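Local structure of 4-methyl-5(B-hydroxyethyl)-thiazole monophosphate biosynthesis enzyme (Vibrio cholerae O1 biovar El Tor, 3OT1) at residues R11-V16 against T40-G45; A92-I97 against Q121-G126; T113-F118 against F136-S141; V125-T130 against A153-L158; I174-G179 against G202-Q207. The protein is of unknown function but belongs to the DJ-1/PfpI family and may act in 4-methyl-5-hydroxyethylthiazole monophosphate biosynthesis. All coordinates share one frame; numbering follows the deposited sequence. Where two conformers were deposited one is given.

Interaction 1: R11-V16 against T40-G45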
# COMPACT_ATOMS: atom_id res chain seq x y z
N ARG A 11 -18.82 -6.48 6.14
CA ARG A 11 -17.87 -6.58 7.24
C ARG A 11 -16.73 -7.50 6.84
O ARG A 11 -16.95 -8.64 6.41
CB ARG A 11 -18.58 -7.15 8.46
CG ARG A 11 -19.84 -6.37 8.89
CD ARG A 11 -20.82 -7.27 9.63
NE ARG A 11 -21.27 -8.40 8.80
CZ ARG A 11 -21.95 -9.44 9.27
NH1 ARG A 11 -22.25 -9.49 10.55
NH2 ARG A 11 -22.31 -10.44 8.46
N ILE A 12 -15.48 -7.01 6.95
CA ILE A 12 -14.31 -7.78 6.52
C ILE A 12 -13.35 -7.96 7.69
O ILE A 12 -13.02 -7.00 8.40
CB ILE A 12 -13.53 -7.03 5.40
CG1 ILE A 12 -14.47 -6.43 4.34
CG2 ILE A 12 -12.48 -7.97 4.80
CD1 ILE A 12 -15.22 -7.48 3.54
N LEU A 13 -12.87 -9.18 7.85
CA LEU A 13 -11.85 -9.49 8.85
C LEU A 13 -10.50 -9.61 8.16
O LEU A 13 -10.37 -10.37 7.20
CB LEU A 13 -12.17 -10.80 9.56
CG LEU A 13 -11.16 -11.26 10.61
CD1 LEU A 13 -10.96 -10.23 11.70
CD2 LEU A 13 -11.62 -12.60 11.22
N VAL A 14 -9.51 -8.83 8.63
CA VAL A 14 -8.15 -8.83 8.09
C VAL A 14 -7.18 -9.20 9.22
O VAL A 14 -6.78 -8.35 10.02
CB VAL A 14 -7.76 -7.47 7.48
CG1 VAL A 14 -6.35 -7.53 6.89
CG2 VAL A 14 -8.76 -7.07 6.42
N PRO A 15 -6.79 -10.47 9.31
CA PRO A 15 -5.79 -10.86 10.29
C PRO A 15 -4.42 -10.29 9.93
O PRO A 15 -4.10 -10.15 8.75
CB PRO A 15 -5.76 -12.38 10.16
CG PRO A 15 -7.10 -12.71 9.59
CD PRO A 15 -7.33 -11.64 8.60
N VAL A 16 -3.66 -9.95 10.96
CA VAL A 16 -2.29 -9.49 10.80
C VAL A 16 -1.41 -10.20 11.81
O VAL A 16 -1.86 -10.57 12.90
CB VAL A 16 -2.19 -7.96 10.99
CG1 VAL A 16 -2.93 -7.26 9.87
CG2 VAL A 16 -2.68 -7.50 12.36
N THR A 40 -12.10 -4.89 10.12
CA THR A 40 -11.49 -5.18 11.39
C THR A 40 -10.13 -5.83 11.17
O THR A 40 -10.05 -6.92 10.59
CB THR A 40 -12.35 -6.16 12.18
OG1 THR A 40 -13.63 -5.57 12.39
CG2 THR A 40 -11.73 -6.53 13.51
N MSE A 41 -9.09 -5.21 11.71
CA MSE A 41 -7.75 -5.78 11.69
C MSE A 41 -7.64 -6.50 13.03
O MSE A 41 -7.96 -5.92 14.08
CB MSE A 41 -6.70 -4.69 11.59
CG MSE A 41 -6.81 -3.85 10.33
SE MSE A 41 -5.49 -2.43 10.24
CE MSE A 41 -3.97 -3.58 10.17
N ALA A 42 -7.22 -7.76 13.00
CA ALA A 42 -7.14 -8.59 14.19
C ALA A 42 -5.79 -9.27 14.25
O ALA A 42 -5.35 -9.85 13.27
CB ALA A 42 -8.28 -9.62 14.19
N ALA A 43 -5.12 -9.17 15.39
CA ALA A 43 -3.75 -9.66 15.52
C ALA A 43 -3.66 -11.11 15.94
O ALA A 43 -4.29 -11.50 16.93
CB ALA A 43 -3.00 -8.81 16.53
N VAL A 44 -2.80 -11.86 15.27
CA VAL A 44 -2.31 -13.13 15.74
C VAL A 44 -1.39 -12.91 16.93
O VAL A 44 -0.47 -12.08 16.89
CB VAL A 44 -1.53 -13.84 14.64
CG1 VAL A 44 -0.87 -15.13 15.16
CG2 VAL A 44 -2.43 -14.15 13.47
N GLY A 45 -1.71 -13.67 17.98
CA GLY A 45 -1.08 -13.55 19.27
C GLY A 45 -1.92 -12.78 20.25
O GLY A 45 -3.14 -12.65 20.10
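L13 leans along the sheet toward A42, two residues beyond its strand-to-strand partner T40, and this diagonal reach sets the packing on one face of two parallel strands. With CG trans to its backbone N (chi1 179°), L13 carries CD1 to 3.7 Å from A42 CB, and the same methyl passes over T40 O. P15 lies on this face as well, opposite A42 in the pairing.

The other face holds V14, V16, M41 and A43. M41, a selenomethionine, runs straight as far as its selenium and then, in the conformer described, bends there (chi3 64°). CE so comes to 3.8 Å from V16 CG1, the two side chains crossing at a slant, a contact that may not hold in the second conformer. The other branch of V16 is wedged between its own N and carbonyl carbon, where CG2 settles 3.7 Å from A42 O.

Between the faces runs an unbroken series of five backbone hydrogen bonds. T40 N gives to I12 O at 2.9 Å, V14 N to T40 O at 2.8 Å, and the alternation continues through A42, V16 and V44. Contacts of the CA-H...O kind fill the gaps, as where M41 CA approaches V14 O at 3.2 Å.

Helix 22-34 packs on the M41 and V16 side through T25 and V29, whereas L93 and L96 of helix 91-102 meet the P15 and L13 side. The pairing belongs to the beta-alpha-beta unit of strand 11-16, helix 22-34 and strand 38-43, here within the three-layer alpha/beta sandwich of the DJ-1/PfpI family.

Interaction 2: A92-I97 against Q121-G126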
# COMPACT_ATOMS: atom_id res chain seq x y z
N ALA A 92 -6.05 -20.69 15.71
CA ALA A 92 -7.23 -19.86 15.53
C ALA A 92 -7.37 -19.42 14.08
O ALA A 92 -8.48 -19.35 13.56
CB ALA A 92 -7.18 -18.64 16.43
N LEU A 93 -6.27 -19.07 13.41
CA LEU A 93 -6.35 -18.62 12.03
C LEU A 93 -6.85 -19.75 11.14
O LEU A 93 -7.73 -19.56 10.29
CB LEU A 93 -4.98 -18.09 11.56
CG LEU A 93 -4.83 -17.37 10.21
CD1 LEU A 93 -4.91 -18.35 9.07
CD2 LEU A 93 -5.86 -16.24 10.02
N LEU A 94 -6.26 -20.93 11.31
CA LEU A 94 -6.66 -22.06 10.50
C LEU A 94 -8.14 -22.42 10.72
O LEU A 94 -8.85 -22.72 9.76
CB LEU A 94 -5.77 -23.27 10.78
CG LEU A 94 -4.29 -23.08 10.43
CD1 LEU A 94 -3.50 -24.34 10.84
CD2 LEU A 94 -4.05 -22.77 8.96
N ALA A 95 -8.59 -22.34 11.96
CA ALA A 95 -10.00 -22.56 12.27
C ALA A 95 -10.90 -21.52 11.61
O ALA A 95 -12.01 -21.86 11.20
CB ALA A 95 -10.20 -22.59 13.81
N LEU A 96 -10.47 -20.25 11.55
CA LEU A 96 -11.28 -19.23 10.90
C LEU A 96 -11.40 -19.51 9.42
O LEU A 96 -12.43 -19.26 8.84
CB LEU A 96 -10.69 -17.84 11.12
CG LEU A 96 -11.01 -17.27 12.48
CD1 LEU A 96 -10.10 -16.10 12.77
CD2 LEU A 96 -12.47 -16.82 12.61
N ILE A 97 -10.33 -19.99 8.78
CA ILE A 97 -10.45 -20.35 7.37
C ILE A 97 -11.57 -21.40 7.19
O ILE A 97 -12.42 -21.26 6.31
CB ILE A 97 -9.13 -20.86 6.79
CG1 ILE A 97 -8.07 -19.74 6.77
CG2 ILE A 97 -9.35 -21.47 5.40
CD1 ILE A 97 -6.68 -20.26 6.52
N GLN A 121 -1.47 -26.53 4.83
CA GLN A 121 -2.41 -26.94 5.88
C GLN A 121 -3.72 -27.49 5.32
O GLN A 121 -4.72 -27.56 6.04
CB GLN A 121 -2.64 -25.79 6.85
CG GLN A 121 -1.41 -25.39 7.65
CD GLN A 121 -0.94 -26.50 8.58
OE1 GLN A 121 -1.73 -27.33 9.04
NE2 GLN A 121 0.35 -26.51 8.85
N GLN A 122 -3.69 -27.92 4.07
CA GLN A 122 -4.84 -28.55 3.40
C GLN A 122 -6.09 -27.70 3.49
O GLN A 122 -7.14 -28.17 3.88
CB GLN A 122 -5.13 -29.95 3.96
CG GLN A 122 -4.02 -30.91 3.77
CD GLN A 122 -2.88 -30.69 4.73
OE1 GLN A 122 -3.08 -30.44 5.93
NE2 GLN A 122 -1.67 -30.76 4.21
N LYS A 123 -5.96 -26.44 3.12
CA LYS A 123 -7.12 -25.58 2.94
C LYS A 123 -7.36 -25.39 1.45
O LYS A 123 -6.41 -25.27 0.69
CB LYS A 123 -6.94 -24.22 3.62
CG LYS A 123 -6.53 -24.29 5.09
CD LYS A 123 -7.48 -25.05 5.96
CE LYS A 123 -7.05 -24.99 7.39
NZ LYS A 123 -7.83 -25.93 8.26
N PHE A 124 -8.63 -25.35 1.05
CA PHE A 124 -9.01 -25.17 -0.35
C PHE A 124 -8.39 -26.22 -1.26
O PHE A 124 -7.98 -25.95 -2.39
CB PHE A 124 -8.75 -23.73 -0.82
CG PHE A 124 -9.48 -22.74 0.01
CD1 PHE A 124 -10.84 -22.60 -0.14
CD2 PHE A 124 -8.83 -22.03 1.00
CE1 PHE A 124 -11.54 -21.72 0.66
CE2 PHE A 124 -9.52 -21.16 1.79
CZ PHE A 124 -10.88 -21.00 1.63
N VAL A 125 -8.36 -27.45 -0.76
CA VAL A 125 -7.91 -28.58 -1.56
C VAL A 125 -8.79 -28.68 -2.81
O VAL A 125 -10.02 -28.58 -2.74
CB VAL A 125 -7.97 -29.90 -0.76
CG1 VAL A 125 -7.55 -31.08 -1.63
CG2 VAL A 125 -7.06 -29.82 0.44
N GLY A 126 -8.14 -28.82 -3.95
CA GLY A 126 -8.86 -28.88 -5.20
C GLY A 126 -9.16 -27.54 -5.86
O GLY A 126 -9.59 -27.52 -7.00
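A helix-to-loop packing contact joins L94 and I97, one turn apart on helix 91-102, to Q121, K123 and F124 in the loop after helix 113-119. The L94 side chain crosses that of Q121 at about a right angle: CD2 rests 3.9 Å from Q121 CB, while CD1 comes equally near Q121 OE1, a van der Waals approach.

K123 spans L94 and I97. Bent at its second torsion (chi2 -58°), it lays its methylene chain across the helix, with CG 4.0 Å from I97 CG2 and CE 4.0 Å from L94 CB. Its ammonium end continues past L94 to a salt bridge with D98, so the same side chain is apolar along its length and charged at its end.

I97 uses CG2 as its contact branch. This methyl, trans to the backbone N, meets F124 CE2 obliquely at 3.6 Å, and no hydrogen bond spans the two segments.

F124 also stands edge-to-face with F118 of helix 113-119, and V117 of the same helix touches both L94 and I97. The loop thus packs beside the contact of helices 91-102 and 113-119, where I97 also touches L75 of strand 74-77.

Interaction 3: T113-F118 against F136-S141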
# COMPACT_ATOMS: atom_id res chain seq x y z
N THR A 113 0.68 -16.36 1.24
CA THR A 113 -0.30 -17.05 2.04
C THR A 113 -0.95 -18.26 1.37
O THR A 113 -1.09 -19.28 2.01
CB THR A 113 -1.29 -16.03 2.61
OG1 THR A 113 -0.55 -15.22 3.54
CG2 THR A 113 -2.45 -16.69 3.30
N PRO A 114 -1.34 -18.17 0.09
CA PRO A 114 -1.96 -19.38 -0.50
C PRO A 114 -0.98 -20.56 -0.50
O PRO A 114 -1.42 -21.71 -0.39
CB PRO A 114 -2.33 -18.94 -1.92
CG PRO A 114 -2.57 -17.43 -1.77
CD PRO A 114 -1.48 -17.01 -0.80
N ALA A 115 0.32 -20.30 -0.65
CA ALA A 115 1.35 -21.36 -0.63
C ALA A 115 1.63 -21.86 0.78
O ALA A 115 1.55 -23.06 1.06
CB ALA A 115 2.61 -20.85 -1.30
N LEU A 116 2.00 -20.95 1.68
CA LEU A 116 2.48 -21.32 3.00
C LEU A 116 1.38 -21.64 4.00
O LEU A 116 1.65 -22.30 5.01
CB LEU A 116 3.42 -20.26 3.57
CG LEU A 116 4.68 -20.02 2.76
CD1 LEU A 116 5.58 -19.00 3.47
CD2 LEU A 116 5.44 -21.32 2.48
N VAL A 117 0.14 -21.21 3.71
CA VAL A 117 -1.00 -21.54 4.55
C VAL A 117 -1.89 -22.59 3.85
O VAL A 117 -2.03 -23.70 4.37
CB VAL A 117 -1.81 -20.31 4.98
CG1 VAL A 117 -2.95 -20.76 5.91
CG2 VAL A 117 -0.89 -19.28 5.64
N PHE A 118 -2.48 -22.26 2.71
CA PHE A 118 -3.48 -23.17 2.15
C PHE A 118 -2.87 -24.50 1.69
O PHE A 118 -3.34 -25.57 2.07
CB PHE A 118 -4.24 -22.56 0.98
CG PHE A 118 -4.98 -21.27 1.27
CD1 PHE A 118 -5.34 -20.87 2.56
CD2 PHE A 118 -5.35 -20.46 0.20
CE1 PHE A 118 -6.03 -19.68 2.75
CE2 PHE A 118 -6.04 -19.30 0.40
CZ PHE A 118 -6.37 -18.90 1.66
N PHE A 136 5.23 -20.41 -6.53
CA PHE A 136 4.38 -21.17 -7.46
C PHE A 136 4.58 -22.68 -7.32
O PHE A 136 3.64 -23.46 -7.50
CB PHE A 136 4.70 -20.80 -8.91
CG PHE A 136 4.10 -19.50 -9.42
CD1 PHE A 136 3.03 -18.85 -8.82
CD2 PHE A 136 4.59 -19.00 -10.62
CE1 PHE A 136 2.54 -17.68 -9.41
CE2 PHE A 136 4.09 -17.86 -11.18
CZ PHE A 136 3.05 -17.21 -10.59
N ASP A 137 5.80 -23.07 -6.99
CA ASP A 137 6.12 -24.49 -6.89
C ASP A 137 5.43 -25.22 -5.72
O ASP A 137 5.46 -26.44 -5.65
CB ASP A 137 7.64 -24.71 -6.89
CG ASP A 137 8.34 -24.18 -5.64
OD1 ASP A 137 9.51 -24.59 -5.44
OD2 ASP A 137 7.78 -23.38 -4.85
N HIS A 138 4.79 -24.46 -4.83
CA HIS A 138 4.03 -25.04 -3.74
C HIS A 138 2.60 -25.46 -4.13
O HIS A 138 1.93 -26.15 -3.39
CB HIS A 138 3.89 -24.03 -2.61
CG HIS A 138 5.13 -23.84 -1.80
ND1 HIS A 138 6.37 -23.58 -2.35
CD2 HIS A 138 5.31 -23.86 -0.46
CE1 HIS A 138 7.26 -23.46 -1.38
NE2 HIS A 138 6.65 -23.63 -0.22
N ILE A 139 2.13 -25.00 -5.28
CA ILE A 139 0.75 -25.23 -5.69
C ILE A 139 0.75 -26.41 -6.68
O ILE A 139 1.58 -26.45 -7.59
CB ILE A 139 0.19 -23.96 -6.36
CG1 ILE A 139 0.41 -22.69 -5.52
CG2 ILE A 139 -1.27 -24.16 -6.72
CD1 ILE A 139 -0.09 -22.78 -4.11
N PRO A 140 -0.21 -27.34 -6.55
CA PRO A 140 -0.27 -28.42 -7.56
C PRO A 140 -0.33 -27.84 -8.96
O PRO A 140 -1.10 -26.92 -9.22
CB PRO A 140 -1.56 -29.17 -7.21
CG PRO A 140 -1.73 -28.92 -5.75
CD PRO A 140 -1.27 -27.49 -5.54
N SER A 141 0.51 -28.35 -9.86
CA SER A 141 0.69 -27.74 -11.16
C SER A 141 -0.62 -27.59 -11.94
O SER A 141 -0.80 -26.60 -12.65
CB SER A 141 1.72 -28.52 -11.98
OG SER A 141 1.32 -29.88 -12.11
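A115 and H138 bring their CA atoms to 5.5 Å where helix 113-119, widened to a pi-type turn at 114-118, passes a short 3-10 turn at 136-138. The widening shows in T113 O, which accepts V117 N in the ordinary helical way and F118 N only weakly.

Side chains then fill this close approach. The methyl of A115 points at the 3-10 turn, and its CB stands 3.7 Å from H138 CB. It also meets the start of the imidazole obliquely. L116 leaves its backbone in the opposite direction, yet its end curls back: CD2 comes to 3.8 Å from H138 NE2, a slanting approach of a methyl to the far part of the ring. A115 thus meets the CG side and L116 the NE2 side, with H138 CD2 near both.

The rotation of that ring is probably set by D137. H138 ND1 donates to D137 OD2 at 2.9 Å, the oxygen lying in the ring plane, although the nitrogen sits 43° above the carboxylate plane. F135 adds an edge-to-face contact.

Next along the loop, I139 turns at its second torsion (chi2 -54°) and sends CD1 to 4.0 Å from A115 CA. The same methyl is also within packing distance of P114 O, while I139 N is held by F136 O in the turn.

The contact packs the 3-10 turn back on helix 113-119, which follows strand 106-110 in the alpha/beta fold. Around it, P114 packs on A109 of that strand, L116 meets A84 and Q85 of helix 81-88, and V117 and F118 face helix 91-102.

Interaction 4: V125-T130 against A153-L158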
# COMPACT_ATOMS: atom_id res chain seq x y z
N VAL A 125 -8.36 -27.45 -0.76
CA VAL A 125 -7.91 -28.58 -1.56
C VAL A 125 -8.79 -28.68 -2.81
O VAL A 125 -10.02 -28.58 -2.74
CB VAL A 125 -7.97 -29.90 -0.76
CG1 VAL A 125 -7.55 -31.08 -1.63
CG2 VAL A 125 -7.06 -29.82 0.44
N GLY A 126 -8.14 -28.82 -3.95
CA GLY A 126 -8.86 -28.88 -5.20
C GLY A 126 -9.16 -27.54 -5.86
O GLY A 126 -9.59 -27.52 -7.00
N ALA A 127 -8.89 -26.42 -5.19
CA ALA A 127 -9.19 -25.10 -5.77
C ALA A 127 -8.09 -24.63 -6.69
O ALA A 127 -6.90 -24.88 -6.43
CB ALA A 127 -9.37 -24.07 -4.67
N ARG A 128 -8.47 -23.94 -7.76
CA ARG A 128 -7.52 -23.16 -8.54
C ARG A 128 -7.10 -21.96 -7.72
O ARG A 128 -7.94 -21.31 -7.08
CB ARG A 128 -8.14 -22.69 -9.85
CG ARG A 128 -8.50 -23.80 -10.80
CD ARG A 128 -8.68 -23.34 -12.22
NE ARG A 128 -7.51 -22.61 -12.72
CZ ARG A 128 -6.36 -23.15 -13.14
NH1 ARG A 128 -5.39 -22.35 -13.58
NH2 ARG A 128 -6.17 -24.47 -13.14
N MSE A 129 -5.80 -21.66 -7.72
CA MSE A 129 -5.28 -20.51 -7.00
C MSE A 129 -3.97 -20.06 -7.58
O MSE A 129 -3.23 -20.83 -8.19
CB MSE A 129 -5.12 -20.81 -5.51
CG MSE A 129 -4.14 -21.93 -5.20
SE MSE A 129 -4.05 -22.37 -3.32
CE MSE A 129 -5.73 -23.24 -3.11
N THR A 130 -3.69 -18.79 -7.32
CA THR A 130 -2.37 -18.22 -7.57
C THR A 130 -1.74 -17.85 -6.24
O THR A 130 -2.32 -18.02 -5.16
CB THR A 130 -2.43 -17.01 -8.53
OG1 THR A 130 -1.13 -16.75 -9.04
CG2 THR A 130 -2.98 -15.76 -7.91
N ALA A 153 -14.78 -19.80 -8.06
CA ALA A 153 -16.11 -19.60 -7.52
C ALA A 153 -16.60 -20.79 -6.70
O ALA A 153 -17.28 -20.61 -5.71
CB ALA A 153 -17.10 -19.29 -8.64
N THR A 154 -16.23 -22.00 -7.12
CA THR A 154 -16.72 -23.23 -6.49
C THR A 154 -16.44 -23.29 -4.99
O THR A 154 -17.24 -23.85 -4.23
CB THR A 154 -16.08 -24.48 -7.22
OG1 THR A 154 -16.37 -24.43 -8.63
CG2 THR A 154 -16.59 -25.78 -6.64
N GLN A 155 -15.33 -22.71 -4.56
CA GLN A 155 -14.98 -22.67 -3.14
C GLN A 155 -14.89 -21.22 -2.63
O GLN A 155 -14.29 -20.97 -1.59
CB GLN A 155 -13.68 -23.43 -2.88
CG GLN A 155 -13.81 -24.93 -3.12
CD GLN A 155 -12.55 -25.66 -2.74
OE1 GLN A 155 -11.97 -25.40 -1.69
NE2 GLN A 155 -12.14 -26.61 -3.57
N HIS A 156 -15.53 -20.28 -3.33
CA HIS A 156 -15.58 -18.87 -2.93
C HIS A 156 -14.19 -18.37 -2.53
O HIS A 156 -14.01 -17.87 -1.41
CB HIS A 156 -16.54 -18.68 -1.75
CG HIS A 156 -17.89 -19.26 -1.97
ND1 HIS A 156 -18.31 -20.43 -1.39
CD2 HIS A 156 -18.91 -18.85 -2.76
CE1 HIS A 156 -19.54 -20.71 -1.79
NE2 HIS A 156 -19.93 -19.76 -2.62
N LEU A 157 -13.22 -18.55 -3.42
CA LEU A 157 -11.82 -18.28 -3.09
C LEU A 157 -11.20 -17.29 -4.07
O LEU A 157 -11.22 -17.48 -5.28
CB LEU A 157 -11.01 -19.58 -3.13
CG LEU A 157 -9.52 -19.42 -2.83
CD1 LEU A 157 -9.30 -19.02 -1.37
CD2 LEU A 157 -8.73 -20.67 -3.20
N LEU A 158 -10.61 -16.22 -3.54
CA LEU A 158 -9.93 -15.22 -4.36
C LEU A 158 -8.46 -15.21 -3.95
O LEU A 158 -8.17 -15.04 -2.76
CB LEU A 158 -10.53 -13.84 -4.11
CG LEU A 158 -9.96 -12.71 -4.97
CD1 LEU A 158 -10.39 -12.88 -6.45
CD2 LEU A 158 -10.40 -11.35 -4.41
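The carboxamide of Q155 reaches V125 with its amide NH2 and has the A127 methyl packed against it. NE2 donates to V125 O at 3.0 Å in a nearly straight bond of 165°. The acceptor lies close to the amide plane, whereas the donor stands 39° above the plane of the V125 carbonyl. A127 CB is about equally far from the atoms of the group, 4.0 Å from Q155 CD. F124 touches Q155 too, so loop residues meet this side chain at more than one point.

An extended chain beyond CG (chi2 -175°) gives Q155 the length to arrive there. Further along the chain, where strand 157-160 begins, L157 works through a single branch: CD2 lies 3.8 Å from A127 CB and 4.0 Å from M129 CE. M129, a selenomethionine, bends at its selenium, which brings that methyl against L157 CD2, the two side chains meeting at a slant. H156 and L157 both face Y152, a G1 beta bulge at the turn between strands 149-152 and 157-160.

The chemistry is therefore divided. One directional bond fixes a loop carbonyl where the loop is exposed, and apolar methyl contacts take over toward the buried L157, consistent with a loop that is oriented by its polar rim and seated on the sheet by its hydrophobic side.

Interaction 5: I174-G179 against G202-Q207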
# COMPACT_ATOMS: atom_id res chain seq x y z
N ILE A 174 -14.07 -6.12 -3.78
CA ILE A 174 -15.23 -5.23 -3.80
C ILE A 174 -16.20 -5.64 -4.89
O ILE A 174 -17.42 -5.69 -4.66
CB ILE A 174 -14.81 -3.76 -3.97
CG1 ILE A 174 -14.01 -3.27 -2.77
CG2 ILE A 174 -16.04 -2.86 -4.16
CD1 ILE A 174 -13.15 -2.03 -3.08
N ALA A 175 -15.69 -5.91 -6.09
CA ALA A 175 -16.55 -6.31 -7.20
C ALA A 175 -17.36 -7.56 -6.83
O ALA A 175 -18.58 -7.61 -7.10
CB ALA A 175 -15.75 -6.52 -8.46
N LEU A 176 -16.72 -8.54 -6.20
CA LEU A 176 -17.40 -9.78 -5.81
C LEU A 176 -18.43 -9.56 -4.73
O LEU A 176 -19.51 -10.14 -4.75
CB LEU A 176 -16.38 -10.83 -5.35
CG LEU A 176 -15.51 -11.41 -6.45
CD1 LEU A 176 -14.31 -12.11 -5.89
CD2 LEU A 176 -16.31 -12.35 -7.36
N LEU A 177 -18.09 -8.74 -3.74
CA LEU A 177 -18.94 -8.57 -2.56
C LEU A 177 -20.08 -7.58 -2.78
O LEU A 177 -21.14 -7.71 -2.19
CB LEU A 177 -18.12 -8.13 -1.36
CG LEU A 177 -17.17 -9.19 -0.80
CD1 LEU A 177 -16.19 -8.59 0.18
CD2 LEU A 177 -17.96 -10.32 -0.17
N ALA A 178 -19.86 -6.56 -3.60
CA ALA A 178 -20.76 -5.41 -3.69
C ALA A 178 -21.06 -4.99 -5.11
O ALA A 178 -21.84 -4.06 -5.28
CB ALA A 178 -20.22 -4.23 -2.90
N GLY A 179 -20.48 -5.64 -6.10
CA GLY A 179 -20.77 -5.38 -7.49
C GLY A 179 -19.70 -4.56 -8.17
O GLY A 179 -19.01 -3.76 -7.54
N GLY A 202 -13.85 -5.41 -16.41
CA GLY A 202 -14.25 -6.66 -17.04
C GLY A 202 -14.26 -7.88 -16.13
O GLY A 202 -14.59 -8.98 -16.57
N PHE A 203 -13.93 -7.69 -14.86
CA PHE A 203 -13.66 -8.81 -13.95
C PHE A 203 -14.89 -9.69 -13.73
O PHE A 203 -14.79 -10.91 -13.80
CB PHE A 203 -13.13 -8.31 -12.61
CG PHE A 203 -12.88 -9.41 -11.62
CD1 PHE A 203 -11.89 -10.36 -11.82
CD2 PHE A 203 -13.66 -9.52 -10.50
CE1 PHE A 203 -11.70 -11.37 -10.90
CE2 PHE A 203 -13.46 -10.53 -9.60
CZ PHE A 203 -12.49 -11.44 -9.81
N ILE A 204 -16.03 -9.09 -13.42
CA ILE A 204 -17.22 -9.89 -13.16
C ILE A 204 -17.73 -10.55 -14.46
O ILE A 204 -18.16 -11.71 -14.44
CB ILE A 204 -18.33 -9.07 -12.48
CG1 ILE A 204 -17.85 -8.60 -11.10
CG2 ILE A 204 -19.62 -9.90 -12.37
CD1 ILE A 204 -17.47 -9.69 -10.11
N ASP A 205 -17.68 -9.82 -15.58
CA ASP A 205 -18.08 -10.39 -16.87
C ASP A 205 -17.27 -11.63 -17.20
O ASP A 205 -17.80 -12.59 -17.77
CB ASP A 205 -17.93 -9.35 -17.98
CG ASP A 205 -19.04 -8.29 -17.96
OD1 ASP A 205 -20.07 -8.49 -17.28
OD2 ASP A 205 -18.88 -7.25 -18.64
N ALA A 206 -15.99 -11.63 -16.83
CA ALA A 206 -15.11 -12.77 -17.06
C ALA A 206 -15.47 -14.01 -16.22
O ALA A 206 -14.89 -15.07 -16.44
CB ALA A 206 -13.66 -12.38 -16.82
N GLN A 207 -16.41 -13.89 -15.28
CA GLN A 207 -16.85 -15.05 -14.48
C GLN A 207 -18.02 -15.82 -15.10
O GLN A 207 -18.84 -15.26 -15.83
CB GLN A 207 -17.19 -14.63 -13.04
CG GLN A 207 -16.13 -13.75 -12.36
CD GLN A 207 -14.71 -14.29 -12.52
OE1 GLN A 207 -14.45 -15.47 -12.29
NE2 GLN A 207 -13.79 -13.41 -12.91
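F203 presents the edge of its ring to L176, whose CG lies near the ring plane and 3.9 Å from F203 CE2. The two side chains cross at about a right angle. A175 approaches the same ring obliquely, CB standing 4.2 Å from F203 CD2.

I204 completes this first shell. Its CG1 meets A175 CB at 4.0 Å, and the bend at its second torsion (chi2 -60°) brings CD1 to 3.8 Å from A175 O. That terminal methyl also touches L176 CD2, so the isoleucine sits beside both helix residues. The contact across the segments is van der Waals packing, with no hydrogen bond.

One step outward, Q207 probably helps position F203. Its NE2 donates to F203 O at 2.8 Å and at the same time sits above one face of the ring, toward the rim. The type I turn from I204 to Q207 brings the chain back toward F203.

The arrangement lays the C-terminal segment against A175 and L176 of helix 166-178. Y151 of strand 149-152 touches L176, F203 and Q207, while helix 180-187 also packs here, V180 meeting I204 and A183 meeting A175.

In the fold
Interaction 1 is a buried pairing of neighbouring strands inside the sheet, joined by backbone hydrogen bonds. The others join helices, loops and a sheet strand mainly through side chains; 3 is buried, 2, 4 and 5 partly so. Interactions 2, 3 and 4 lie about 12 Å apart between centres and all involve the long excursion between helix 113-119 and strand 149-152; interactions 2 and 4 share V125 and G126. F118 joins them, touching I97 and L157. Of these three, interaction 4 alone has a hydrogen bond across its segments, while K123 of interaction 2 pairs with D98 outside them. Interaction 5 meets interaction 4 through L158 and interaction 1 through I12 against L177.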